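Long-range contacts in 2,5-dihydroxypyridine 5,6-dioxygenase (Pseudomonas putida KT2440, PDB 7CN3), which catalyses the iron(II)-dependent, oxygen-consuming ring cleavage of 2,5-dihydroxypyridine to N-formylmaleamate in aerobic nicotinate degradation: residues T100-H105 / I119-E124; G77-T82 / S106-Q111; M132-D137 / D188-G193; T24-V29 / A93-V98. All coordinates share one frame; numbering follows the deposited sequence.

How the contacts relate
The contacts illustrate how a parallel sheet carries loops to a ligand site. Contact 4 pairs strands 26-31 and 96-99; contact 1 adds strand 118-121 and contact 3 strand 187-189, outermost within this chain, so three contacts share one five-stranded sheet. Contact 2 joins the start of helix 107-114, which follows strand 96-99, to the loop before helix 85-92. Along the chain contact 4 closes before contact 1 opens, and contact 1 before contact 3, whereas contact 2 interlaces with contacts 1 and 4. The centres of contacts 1 and 2 are about 12 Å apart, those of contacts 2 and 3 about 24 Å. Contacts 1 and 3 both hold the bound ligand, linking the sheet to the active site.

Contact 1: residues T100-H105 / I119-E124; sequences TMMLLH and ILLAVE. With G6C (5-oxidanyl-1H-pyridin-2-one), chain M.
Leu-121 reaches Met-102 because its CG stands trans to the backbone N (chi1 -176°), which brings both methyls up to the methionine. Its CD1 lies 3.6 Å from Met-102 CA, so the leucine touches backbone as much as side chain. Met-102 answers with its first carbons: CG rests 4.0 Å from Leu-121 CD1, and a bend at chi2 (-96°) then leads the sulfur and CE away. The same methyl-on-backbone packing recurs where Val-123 CG1 lies 3.7 Å from Thr-100 C. Thr-100 in turn sets CG2 3.8 Å from Ala-122 O, while its OG1 is hydrogen-bonded to Leu-30 O. No hydrogen bond crosses between the segments; the join is made by van der Waals packing. Farther along the loop, His-105 NE2 donates to the ligand oxygen G6C OB at 2.9 Å (N-H...O angle 162°), the oxygen lying at the ring edge and in its plane. Leu-104 CG covers one face of this imidazole, and Glu-308 bonds its ND1. The loop thus leaves strand 96-99 and enters helix 107-114, passing beside strand 118-121, whose Leu-121 also packs on Trp-187 and His-189 of strand 187-189.

Contact 2: residues G77-T82 / S106-Q111; sequences GDTALT and SPEQEQ
A type I beta turn from Thr-79 to Thr-82, set against the first turn of helix 107-114, forms this contact, with Thr-79 and Leu-81 meeting Ser-106 and Glu-108. Thr-79 CG2 packs 3.7 Å from Ser-106 CB. Ser-106 occupies the N-cap position of the helix, and its OG is hydrogen-bonded to Leu-103 O. Leu-81 and Glu-108 run past one another with opposite headings, Leu-81 CD1 coming to 3.6 Å from Glu-108 CB. Beyond CB the glutamate bends at chi2 (83°), which lays its carboxylate beside the turn; the Glu-108 and Thr-82 side chains cross at about a right angle. Glu-108 OE1 is 3.9 Å from Thr-82 OG1, and this buried oxygen has no polar partner in the model. The nearby Asp-78, with OD1 6.2 Å from Glu-108 OE2, is a like charge and might make ionisation of the glutamate somewhat harder. The threonine hydroxyls bond to backbone N atoms within segment 77-82. Thr-82 OG1 accepts a nearly straight bond from Thr-79 N (2.7 Å, 172°), and Thr-79 OG1 accepts from Leu-81 N at 3.2 Å. The turn is thereby stitched from within before it meets the helix, whose Glu-108 also touches Gln-88 of helix 85-92. Such an acceptance by a threonine hydroxyl, from the backbone N two residues on, is the signature of an ST turn, here superposed on a type I beta turn.

Contact 3: residues M132-D137 / D188-G193; sequences MLPTED and DHWPSG. With G6C (5-oxidanyl-1H-pyridin-2-one), chain M.
Trp-190 lies against Pro-134 and Leu-133, and its indole can be followed outward atom by atom. From CB the ring leaves with CG opposite the backbone N (chi1 167°), which directs it to the segment 132-137. CG and CD1 pass beneath the proline, and CD1 is 3.4 Å from Pro-134 CD. That methylene makes a CH-pi contact over the face, 3.6 Å from Pro-134 CD to the centroid of the five-membered ring of Trp-190 and 25° off its normal. NE1 is close to the same carbon, but its hydrogen bond goes to Leu-129 O. On the six-membered ring, CZ2 meets Leu-133 CD1 at 3.6 Å, the two side chains running side by side. With an alanine at Trp-190, Pro-134 and Leu-133 would probably border a gap, and Leu-129 O would lose its indole donor. After Trp-190 a cis peptide bond turns the chain into Pro-191, whose CB touches Met-132 CB at 3.5 Å. A water fastens the backbones, donating to Met-132 O at 2.8 Å and accepting from Ser-192 N at 3.0 Å. Helix 5-18 borders the indole through Val-15 and Phe-12. On the strand side, His-189 ND1 donates a nearly straight bond to the ligand, 2.6 Å to G6C OH (172°), while Ser-192 OG bonds to His-189 O. Strand 187-189 of the parallel sheet thus carries a histidine that, with Glu-177 and His-105, binds the ligand in its pocket, while the loop after it packs on segment 132-137.

Contact 4: residues T24-V29 / A93-V98; sequences TQSVAV and AADLVV
The amide of Gln-25 lies flat against the carboxylate of Asp-95, their planes only 18° apart and their side chains crossing at about a right angle. The bend of Gln-25 at chi2 brings the amide over, with OE1 3.3 Å from Asp-95 CB. At the amide edge NE2 donates, nearly in plane, to Thr-24 OG1 at 3.3 Å, and OE1 accepts from Arg-118 NH1. Asp-95 OD2 accepts from Ser-26 N on its anti side at 2.9 Å, the donor 19° out of the carboxylate plane. A leucine in place of Gln-25 would probably leave Arg-118 without this acceptor and the carboxylate without its flat partner. Ser-26 returns the grip: its OG accepts from Asp-95 N at 3.1 Å, and its O accepts from Leu-96 N at 3.1 Å. The parallel ladder continues with Ala-28 N to Leu-96 O (3.0 Å) and Val-98 N to Ala-28 O (2.8 Å). On one face Val-27 CG1 packs 3.7 Å from Leu-96 CD2, with Val-29 and Val-98 beside them; on the other lie Ala-28 and Val-97. Strand 26-31 runs between its parallel neighbours 53-58 and 96-99 in the sheet, with strand 118-121 next beyond 96-99; helix 5-18 covers Leu-96 and Val-98 through Leu-16, and Ala-86 of a neighbouring subunit packs on Ser-26 and Arg-89 of that subunit on Ala-93.

Contact 1: residues T100-H105 / I119-E124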
loop_
_atom_site.group_PDB
_atom_site.type_symbol
_atom_site.label_atom_id
_atom_site.label_comp_id
_atom_site.label_asym_id
_atom_site.label_seq_id
_atom_site.Cartn_x
_atom_site.Cartn_y
_atom_site.Cartn_z
ATOM N N THR C 100 -13.314 16.404 -4.347
ATOM C CA THR C 100 -12.685 15.913 -3.130
ATOM C C THR C 100 -11.375 16.634 -2.816
ATOM O O THR C 100 -10.581 16.133 -2.014
ATOM C CB THR C 100 -12.445 14.398 -3.218
ATOM O OG1 THR C 100 -11.283 14.133 -4.018
ATOM C CG2 THR C 100 -13.677 13.674 -3.812
ATOM N N MET C 101 -11.126 17.800 -3.428
ATOM C CA MET C 101 -9.929 18.569 -3.111
ATOM C C MET C 101 -10.199 20.018 -2.727
ATOM O O MET C 101 -9.328 20.626 -2.097
ATOM C CB MET C 101 -8.916 18.512 -4.270
ATOM C CG MET C 101 -9.280 19.243 -5.540
ATOM S SD MET C 101 -7.867 19.234 -6.676
ATOM C CE MET C 101 -6.610 19.853 -5.606
ATOM N N MET C 102 -11.365 20.576 -3.078
ATOM C CA MET C 102 -11.924 21.851 -2.618
ATOM C C MET C 102 -11.491 23.046 -3.468
ATOM O O MET C 102 -10.431 23.638 -3.242
ATOM C CB MET C 102 -11.590 22.106 -1.148
ATOM C CG MET C 102 -12.533 23.073 -0.446
ATOM S SD MET C 102 -11.892 24.742 -0.426
ATOM C CE MET C 102 -12.876 25.427 0.889
ATOM N N LEU C 103 -12.351 23.433 -4.411
ATOM C CA LEU C 103 -12.155 24.586 -5.275
ATOM C C LEU C 103 -12.979 25.805 -4.856
ATOM O O LEU C 103 -12.808 26.885 -5.448
ATOM C CB LEU C 103 -12.518 24.220 -6.725
ATOM C CG LEU C 103 -11.758 23.136 -7.509
ATOM C CD1 LEU C 103 -12.394 22.945 -8.876
ATOM C CD2 LEU C 103 -10.310 23.528 -7.680
ATOM N N LEU C 104 -13.877 25.663 -3.877
ATOM C CA LEU C 104 -14.729 26.779 -3.472
ATOM C C LEU C 104 -13.886 27.997 -3.094
ATOM O O LEU C 104 -12.781 27.865 -2.556
ATOM C CB LEU C 104 -15.631 26.373 -2.298
ATOM C CG LEU C 104 -16.438 27.486 -1.602
ATOM C CD1 LEU C 104 -17.679 27.929 -2.411
ATOM C CD2 LEU C 104 -16.814 27.082 -0.167
ATOM N N HIS C 105 -14.425 29.183 -3.397
ATOM C CA HIS C 105 -13.812 30.493 -3.173
ATOM C C HIS C 105 -12.754 30.815 -4.218
ATOM O O HIS C 105 -11.864 31.633 -3.954
ATOM C CB HIS C 105 -13.188 30.649 -1.773
ATOM C CG HIS C 105 -14.167 30.530 -0.643
ATOM N ND1 HIS C 105 -15.267 31.351 -0.518
ATOM C CD2 HIS C 105 -14.200 29.693 0.422
ATOM C CE1 HIS C 105 -15.945 31.015 0.565
ATOM N NE2 HIS C 105 -15.313 30.018 1.160
ATOM N N ILE C 119 -21.411 21.110 -9.301
ATOM C CA ILE C 119 -20.287 20.627 -8.505
ATOM C C ILE C 119 -20.782 20.270 -7.117
ATOM O O ILE C 119 -21.455 21.086 -6.471
ATOM C CB ILE C 119 -19.155 21.665 -8.387
ATOM C CG1 ILE C 119 -18.634 22.114 -9.751
ATOM C CG2 ILE C 119 -18.018 21.119 -7.549
ATOM C CD1 ILE C 119 -17.799 23.375 -9.629
ATOM N N LEU C 120 -20.403 19.078 -6.646
ATOM C CA LEU C 120 -20.657 18.632 -5.278
ATOM C C LEU C 120 -19.331 18.460 -4.549
ATOM O O LEU C 120 -18.539 17.575 -4.892
ATOM C CB LEU C 120 -21.443 17.326 -5.264
ATOM C CG LEU C 120 -21.786 16.720 -3.896
ATOM C CD1 LEU C 120 -22.731 17.617 -3.122
ATOM C CD2 LEU C 120 -22.398 15.352 -4.068
ATOM N N LEU C 121 -19.091 19.302 -3.544
ATOM C CA LEU C 121 -17.933 19.150 -2.679
ATOM C C LEU C 121 -18.192 18.020 -1.688
ATOM O O LEU C 121 -19.292 17.898 -1.137
ATOM C CB LEU C 121 -17.654 20.458 -1.932
ATOM C CG LEU C 121 -16.405 20.512 -1.037
ATOM C CD1 LEU C 121 -15.138 20.353 -1.842
ATOM C CD2 LEU C 121 -16.344 21.805 -0.201
ATOM N N ALA C 122 -17.181 17.177 -1.469
ATOM C CA ALA C 122 -17.325 16.057 -0.528
ATOM C C ALA C 122 -15.948 15.726 0.049
ATOM O O ALA C 122 -15.186 14.976 -0.576
ATOM C CB ALA C 122 -17.947 14.852 -1.224
ATOM N N VAL C 123 -15.643 16.275 1.235
ATOM C CA VAL C 123 -14.280 16.253 1.779
ATOM C C VAL C 123 -14.269 15.882 3.256
ATOM O O VAL C 123 -13.212 15.548 3.794
ATOM C CB VAL C 123 -13.550 17.604 1.589
ATOM C CG1 VAL C 123 -13.186 17.831 0.133
ATOM C CG2 VAL C 123 -14.390 18.785 2.157
ATOM N N GLU C 124 -15.429 15.941 3.925
ATOM C CA GLU C 124 -15.491 15.621 5.356
ATOM C C GLU C 124 -15.328 14.110 5.595
ATOM O O GLU C 124 -15.563 13.307 4.694
ATOM C CB GLU C 124 -16.819 16.104 5.943
ATOM C CG GLU C 124 -16.912 17.631 6.105
ATOM C CD GLU C 124 -16.088 18.176 7.292
ATOM O OE1 GLU C 124 -16.676 18.380 8.383
ATOM O OE2 GLU C 124 -14.870 18.426 7.122
HETATM O OB G6C M . -16.664 28.856 3.389
HETATM C CG G6C M . -17.414 27.727 3.262
HETATM C CD1 G6C M . -18.760 27.875 2.947
HETATM C CD2 G6C M . -16.844 26.472 3.454
HETATM N NE1 G6C M . -19.519 26.788 2.815
HETATM C CE2 G6C M . -17.658 25.359 3.319
HETATM C CZ G6C M . -19.001 25.550 2.990
HETATM O OH G6C M . -19.826 24.482 2.828
#

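Contact 2: residues G77-T82 / S106-Q111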
loop_
_atom_site.group_PDB
_atom_site.type_symbol
_atom_site.label_atom_id
_atom_site.label_comp_id
_atom_site.label_asym_id
_atom_site.label_seq_id
_atom_site.Cartn_x
_atom_site.Cartn_y
_atom_site.Cartn_z
ATOM N N GLY C 77 -6.763 31.359 -2.248
ATOM C CA GLY C 77 -6.197 32.126 -3.338
ATOM C C GLY C 77 -6.132 31.328 -4.621
ATOM O O GLY C 77 -7.164 30.903 -5.155
ATOM N N ASP C 78 -4.918 31.147 -5.140
ATOM C CA ASP C 78 -4.705 30.238 -6.254
ATOM C C ASP C 78 -5.064 28.815 -5.833
ATOM O O ASP C 78 -5.062 28.473 -4.647
ATOM C CB ASP C 78 -3.245 30.311 -6.720
ATOM C CG ASP C 78 -3.000 31.411 -7.757
ATOM O OD1 ASP C 78 -3.842 32.325 -7.895
ATOM O OD2 ASP C 78 -1.948 31.365 -8.436
ATOM N N THR C 79 -5.411 27.981 -6.812
ATOM C CA THR C 79 -5.656 26.561 -6.559
ATOM C C THR C 79 -4.839 25.737 -7.548
ATOM O O THR C 79 -4.178 26.279 -8.443
ATOM C CB THR C 79 -7.153 26.207 -6.665
ATOM O OG1 THR C 79 -7.591 26.323 -8.026
ATOM C CG2 THR C 79 -8.003 27.121 -5.780
ATOM N N ALA C 80 -4.907 24.407 -7.407
ATOM C CA ALA C 80 -4.252 23.520 -8.373
ATOM C C ALA C 80 -4.771 23.708 -9.798
ATOM O O ALA C 80 -4.111 23.269 -10.746
ATOM C CB ALA C 80 -4.418 22.064 -7.937
ATOM N N LEU C 81 -5.930 24.364 -9.971
ATOM C CA LEU C 81 -6.497 24.668 -11.284
ATOM C C LEU C 81 -5.933 25.936 -11.905
ATOM O O LEU C 81 -6.029 26.111 -13.133
ATOM C CB LEU C 81 -8.010 24.853 -11.174
ATOM C CG LEU C 81 -8.971 23.826 -11.733
ATOM C CD1 LEU C 81 -10.327 24.466 -11.867
ATOM C CD2 LEU C 81 -8.481 23.299 -13.063
ATOM N N THR C 82 -5.397 26.836 -11.080
ATOM C CA THR C 82 -4.991 28.154 -11.553
ATOM C C THR C 82 -3.937 28.025 -12.649
ATOM O O THR C 82 -2.909 27.367 -12.468
ATOM C CB THR C 82 -4.465 28.980 -10.370
ATOM O OG1 THR C 82 -5.430 28.962 -9.301
ATOM C CG2 THR C 82 -4.201 30.409 -10.783
ATOM N N SER C 106 -12.816 30.195 -5.396
ATOM C CA SER C 106 -11.842 30.429 -6.448
ATOM C C SER C 106 -12.562 30.802 -7.733
ATOM O O SER C 106 -13.661 30.303 -7.995
ATOM C CB SER C 106 -10.960 29.189 -6.687
ATOM O OG SER C 106 -11.652 28.182 -7.416
ATOM N N PRO C 107 -11.962 31.673 -8.559
ATOM C CA PRO C 107 -12.653 32.102 -9.791
ATOM C C PRO C 107 -12.947 30.965 -10.747
ATOM O O PRO C 107 -13.991 30.962 -11.414
ATOM C CB PRO C 107 -11.676 33.111 -10.418
ATOM C CG PRO C 107 -10.729 33.482 -9.338
ATOM C CD PRO C 107 -10.643 32.311 -8.403
ATOM N N GLU C 108 -12.029 30.004 -10.844
ATOM C CA GLU C 108 -12.197 28.904 -11.785
ATOM C C GLU C 108 -13.455 28.100 -11.491
ATOM O O GLU C 108 -14.084 27.578 -12.416
ATOM C CB GLU C 108 -10.956 28.013 -11.743
ATOM C CG GLU C 108 -9.723 28.661 -12.371
ATOM C CD GLU C 108 -8.978 29.589 -11.415
ATOM O OE1 GLU C 108 -9.195 29.502 -10.178
ATOM O OE2 GLU C 108 -8.166 30.402 -11.910
ATOM N N GLN C 109 -13.846 28.002 -10.216
ATOM C CA GLN C 109 -15.081 27.300 -9.882
ATOM C C GLN C 109 -16.293 28.002 -10.489
ATOM O O GLN C 109 -17.172 27.350 -11.060
ATOM C CB GLN C 109 -15.235 27.170 -8.360
ATOM C CG GLN C 109 -16.680 26.970 -7.895
ATOM C CD GLN C 109 -16.796 26.176 -6.603
ATOM O OE1 GLN C 109 -16.133 25.148 -6.421
ATOM N NE2 GLN C 109 -17.650 26.647 -5.701
ATOM N N GLU C 110 -16.355 29.330 -10.387
ATOM C CA GLU C 110 -17.507 30.017 -10.953
ATOM C C GLU C 110 -17.528 29.907 -12.467
ATOM O O GLU C 110 -18.612 29.853 -13.057
ATOM C CB GLU C 110 -17.541 31.479 -10.511
ATOM C CG GLU C 110 -18.514 31.705 -9.372
ATOM C CD GLU C 110 -17.968 31.159 -8.071
ATOM O OE1 GLU C 110 -16.745 31.339 -7.834
ATOM O OE2 GLU C 110 -18.744 30.528 -7.305
ATOM N N GLN C 111 -16.356 29.832 -13.109
ATOM C CA GLN C 111 -16.339 29.663 -14.560
ATOM C C GLN C 111 -16.815 28.276 -14.954
ATOM O O GLN C 111 -17.512 28.114 -15.963
ATOM C CB GLN C 111 -14.940 29.901 -15.121
ATOM C CG GLN C 111 -14.219 31.137 -14.612
ATOM C CD GLN C 111 -12.864 31.298 -15.281
ATOM O OE1 GLN C 111 -11.847 30.808 -14.782
ATOM N NE2 GLN C 111 -12.848 31.968 -16.438
#

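Contact 3: residues M132-D137 / D188-G193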
loop_
_atom_site.group_PDB
_atom_site.type_symbol
_atom_site.label_atom_id
_atom_site.label_comp_id
_atom_site.label_asym_id
_atom_site.label_seq_id
_atom_site.Cartn_x
_atom_site.Cartn_y
_atom_site.Cartn_z
ATOM N N MET C 132 -24.862 13.395 8.497
ATOM C CA MET C 132 -25.626 14.435 7.818
ATOM C C MET C 132 -25.874 14.058 6.369
ATOM O O MET C 132 -25.782 14.888 5.457
ATOM C CB MET C 132 -24.923 15.785 7.930
ATOM C CG MET C 132 -24.917 16.343 9.365
ATOM S SD MET C 132 -23.917 17.828 9.527
ATOM C CE MET C 132 -22.274 17.175 9.894
ATOM N N LEU C 133 -26.172 12.782 6.145
ATOM C CA LEU C 133 -26.600 12.318 4.836
ATOM C C LEU C 133 -27.736 13.208 4.325
ATOM O O LEU C 133 -28.758 13.355 5.015
ATOM C CB LEU C 133 -27.045 10.857 4.913
ATOM C CG LEU C 133 -27.141 10.129 3.570
ATOM C CD1 LEU C 133 -25.775 10.034 2.905
ATOM C CD2 LEU C 133 -27.749 8.746 3.764
ATOM N N PRO C 134 -27.584 13.835 3.156
ATOM C CA PRO C 134 -28.587 14.817 2.690
ATOM C C PRO C 134 -29.972 14.215 2.487
ATOM O O PRO C 134 -30.128 13.040 2.154
ATOM C CB PRO C 134 -28.019 15.310 1.353
ATOM C CG PRO C 134 -26.565 14.925 1.372
ATOM C CD PRO C 134 -26.376 13.792 2.314
ATOM N N THR C 135 -30.987 15.052 2.661
ATOM C CA THR C 135 -32.374 14.651 2.473
ATOM C C THR C 135 -33.121 15.716 1.680
ATOM O O THR C 135 -32.735 16.888 1.644
ATOM C CB THR C 135 -33.099 14.429 3.802
ATOM O OG1 THR C 135 -33.354 15.696 4.426
ATOM C CG2 THR C 135 -32.267 13.549 4.741
ATOM N N GLU C 136 -34.208 15.291 1.039
ATOM C CA GLU C 136 -35.008 16.238 0.279
ATOM C C GLU C 136 -35.714 17.218 1.204
ATOM O O GLU C 136 -35.906 18.383 0.844
ATOM C CB GLU C 136 -36.036 15.495 -0.576
ATOM C CG GLU C 136 -35.437 14.529 -1.555
ATOM C CD GLU C 136 -36.468 14.033 -2.552
ATOM O OE1 GLU C 136 -37.520 13.515 -2.110
ATOM O OE2 GLU C 136 -36.235 14.177 -3.772
ATOM N N ASP C 137 -36.106 16.762 2.395
ATOM C CA ASP C 137 -36.732 17.660 3.352
ATOM C C ASP C 137 -35.770 18.769 3.779
ATOM O O ASP C 137 -36.193 19.916 3.977
ATOM C CB ASP C 137 -37.238 16.866 4.556
ATOM C CG ASP C 137 -38.302 17.610 5.332
ATOM O OD1 ASP C 137 -39.406 17.822 4.773
ATOM O OD2 ASP C 137 -38.038 17.987 6.498
ATOM N N ASP C 188 -22.804 22.826 -4.445
ATOM C CA ASP C 188 -23.301 22.493 -3.119
ATOM C C ASP C 188 -22.243 21.653 -2.414
ATOM O O ASP C 188 -21.226 21.277 -3.001
ATOM C CB ASP C 188 -24.642 21.760 -3.183
ATOM C CG ASP C 188 -25.504 22.015 -1.947
ATOM O OD1 ASP C 188 -24.964 21.914 -0.831
ATOM O OD2 ASP C 188 -26.710 22.329 -2.091
ATOM N N HIS C 189 -22.514 21.319 -1.157
ATOM C CA HIS C 189 -21.518 20.698 -0.292
ATOM C C HIS C 189 -22.214 19.651 0.561
ATOM O O HIS C 189 -23.154 19.977 1.293
ATOM C CB HIS C 189 -20.832 21.764 0.588
ATOM C CG HIS C 189 -19.711 21.236 1.434
ATOM N ND1 HIS C 189 -19.092 21.998 2.402
ATOM C CD2 HIS C 189 -19.119 20.019 1.472
ATOM C CE1 HIS C 189 -18.152 21.274 2.987
ATOM N NE2 HIS C 189 -18.141 20.075 2.430
ATOM N N TRP C 190 -21.774 18.399 0.449
ATOM C CA TRP C 190 -22.231 17.355 1.359
ATOM C C TRP C 190 -21.193 17.222 2.467
ATOM O O TRP C 190 -20.044 16.863 2.179
ATOM C CB TRP C 190 -22.406 16.033 0.599
ATOM C CG TRP C 190 -22.577 14.724 1.411
ATOM C CD1 TRP C 190 -23.048 14.581 2.698
ATOM C CD2 TRP C 190 -22.323 13.387 0.932
ATOM N NE1 TRP C 190 -23.086 13.240 3.049
ATOM C CE2 TRP C 190 -22.642 12.491 1.987
ATOM C CE3 TRP C 190 -21.857 12.861 -0.284
ATOM C CZ2 TRP C 190 -22.501 11.114 1.859
ATOM C CZ3 TRP C 190 -21.725 11.477 -0.410
ATOM C CH2 TRP C 190 -22.038 10.629 0.654
ATOM N N PRO C 191 -21.516 17.527 3.735
ATOM C CA PRO C 191 -22.780 17.916 4.389
ATOM C C PRO C 191 -23.012 19.418 4.460
ATOM O O PRO C 191 -22.055 20.197 4.510
ATOM C CB PRO C 191 -22.599 17.381 5.804
ATOM C CG PRO C 191 -21.061 17.605 6.054
ATOM C CD PRO C 191 -20.384 17.537 4.692
ATOM N N SER C 192 -24.277 19.834 4.501
ATOM C CA SER C 192 -24.543 21.237 4.792
ATOM C C SER C 192 -25.943 21.424 5.381
ATOM O O SER C 192 -26.340 20.706 6.303
ATOM C CB SER C 192 -24.328 22.090 3.530
ATOM O OG SER C 192 -24.955 21.519 2.404
ATOM N N GLY C 193 -26.697 22.389 4.867
ATOM C CA GLY C 193 -28.001 22.682 5.425
ATOM C C GLY C 193 -28.055 24.075 6.014
ATOM O O GLY C 193 -28.352 24.230 7.201
HETATM O OB G6C M . -16.664 28.856 3.389
HETATM C CG G6C M . -17.414 27.727 3.262
HETATM C CD1 G6C M . -18.760 27.875 2.947
HETATM C CD2 G6C M . -16.844 26.472 3.454
HETATM N NE1 G6C M . -19.519 26.788 2.815
HETATM C CE2 G6C M . -17.658 25.359 3.319
HETATM C CZ G6C M . -19.001 25.550 2.990
HETATM O OH G6C M . -19.826 24.482 2.828
HETATM O O HOH W 1 -26.183 17.486 4.393
#

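Contact 4: residues T24-V29 / A93-V98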
loop_
_atom_site.group_PDB
_atom_site.type_symbol
_atom_site.label_atom_id
_atom_site.label_comp_id
_atom_site.label_asym_id
_atom_site.label_seq_id
_atom_site.Cartn_x
_atom_site.Cartn_y
_atom_site.Cartn_z
ATOM N N THR C 24 -27.532 9.060 -18.407
ATOM C CA THR C 24 -27.305 10.159 -19.331
ATOM C C THR C 24 -26.250 11.147 -18.846
ATOM O O THR C 24 -25.908 12.073 -19.586
ATOM C CB THR C 24 -28.607 10.906 -19.602
ATOM O OG1 THR C 24 -28.955 11.697 -18.453
ATOM C CG2 THR C 24 -29.731 9.916 -19.929
ATOM N N GLN C 25 -25.722 10.986 -17.639
ATOM C CA GLN C 25 -24.845 11.998 -17.068
ATOM C C GLN C 25 -23.396 11.541 -17.100
ATOM O O GLN C 25 -23.103 10.344 -17.052
ATOM C CB GLN C 25 -25.243 12.306 -15.625
ATOM C CG GLN C 25 -26.661 12.828 -15.513
ATOM C CD GLN C 25 -26.793 14.214 -16.102
ATOM O OE1 GLN C 25 -26.383 15.204 -15.492
ATOM N NE2 GLN C 25 -27.363 14.294 -17.297
ATOM N N SER C 26 -22.488 12.510 -17.173
ATOM C CA SER C 26 -21.072 12.249 -16.989
ATOM C C SER C 26 -20.606 12.873 -15.682
ATOM O O SER C 26 -21.026 13.980 -15.320
ATOM C CB SER C 26 -20.242 12.784 -18.164
ATOM O OG SER C 26 -20.487 14.160 -18.385
ATOM N N VAL C 27 -19.738 12.152 -14.975
ATOM C CA VAL C 27 -19.247 12.568 -13.672
ATOM C C VAL C 27 -17.727 12.570 -13.701
ATOM O O VAL C 27 -17.110 11.597 -14.141
ATOM C CB VAL C 27 -19.759 11.652 -12.550
ATOM C CG1 VAL C 27 -19.185 12.105 -11.202
ATOM C CG2 VAL C 27 -21.277 11.644 -12.519
ATOM N N ALA C 28 -17.133 13.662 -13.236
ATOM C CA ALA C 28 -15.695 13.771 -13.050
ATOM C C ALA C 28 -15.415 13.819 -11.552
ATOM O O ALA C 28 -15.955 14.675 -10.840
ATOM C CB ALA C 28 -15.137 15.017 -13.742
ATOM N N VAL C 29 -14.578 12.908 -11.071
ATOM C CA VAL C 29 -14.163 12.907 -9.675
ATOM C C VAL C 29 -12.814 13.611 -9.617
ATOM O O VAL C 29 -11.817 13.104 -10.136
ATOM C CB VAL C 29 -14.106 11.482 -9.102
ATOM C CG1 VAL C 29 -13.628 11.494 -7.661
ATOM C CG2 VAL C 29 -15.498 10.832 -9.203
ATOM N N ALA C 93 -16.166 19.484 -19.202
ATOM C CA ALA C 93 -16.806 18.461 -20.027
ATOM C C ALA C 93 -17.833 17.637 -19.250
ATOM O O ALA C 93 -18.718 17.044 -19.870
ATOM C CB ALA C 93 -15.751 17.534 -20.635
ATOM N N ALA C 94 -17.751 17.600 -17.917
ATOM C CA ALA C 94 -18.632 16.764 -17.104
ATOM C C ALA C 94 -19.950 17.467 -16.799
ATOM O O ALA C 94 -20.020 18.696 -16.738
ATOM C CB ALA C 94 -17.954 16.375 -15.783
ATOM N N ASP C 95 -21.001 16.669 -16.594
ATOM C CA ASP C 95 -22.242 17.236 -16.080
ATOM C C ASP C 95 -22.139 17.529 -14.592
ATOM O O ASP C 95 -22.650 18.550 -14.118
ATOM C CB ASP C 95 -23.406 16.290 -16.336
ATOM C CG ASP C 95 -23.670 16.089 -17.808
ATOM O OD1 ASP C 95 -23.823 17.101 -18.537
ATOM O OD2 ASP C 95 -23.689 14.919 -18.235
ATOM N N LEU C 96 -21.483 16.647 -13.845
ATOM C CA LEU C 96 -21.320 16.826 -12.410
ATOM C C LEU C 96 -19.874 16.535 -12.038
ATOM O O LEU C 96 -19.309 15.522 -12.468
ATOM C CB LEU C 96 -22.281 15.911 -11.645
ATOM C CG LEU C 96 -22.187 15.839 -10.115
ATOM C CD1 LEU C 96 -23.565 16.025 -9.508
ATOM C CD2 LEU C 96 -21.641 14.508 -9.715
ATOM N N VAL C 97 -19.264 17.420 -11.254
ATOM C CA VAL C 97 -17.930 17.182 -10.707
ATOM C C VAL C 97 -18.091 16.850 -9.236
ATOM O O VAL C 97 -18.761 17.581 -8.497
ATOM C CB VAL C 97 -16.995 18.391 -10.892
ATOM C CG1 VAL C 97 -15.673 18.103 -10.243
ATOM C CG2 VAL C 97 -16.794 18.719 -12.380
ATOM N N VAL C 98 -17.497 15.745 -8.812
ATOM C CA VAL C 98 -17.384 15.444 -7.395
ATOM C C VAL C 98 -16.037 15.969 -6.922
ATOM O O VAL C 98 -14.988 15.413 -7.272
ATOM C CB VAL C 98 -17.514 13.948 -7.108
ATOM C CG1 VAL C 98 -17.349 13.734 -5.616
ATOM C CG2 VAL C 98 -18.859 13.423 -7.592
#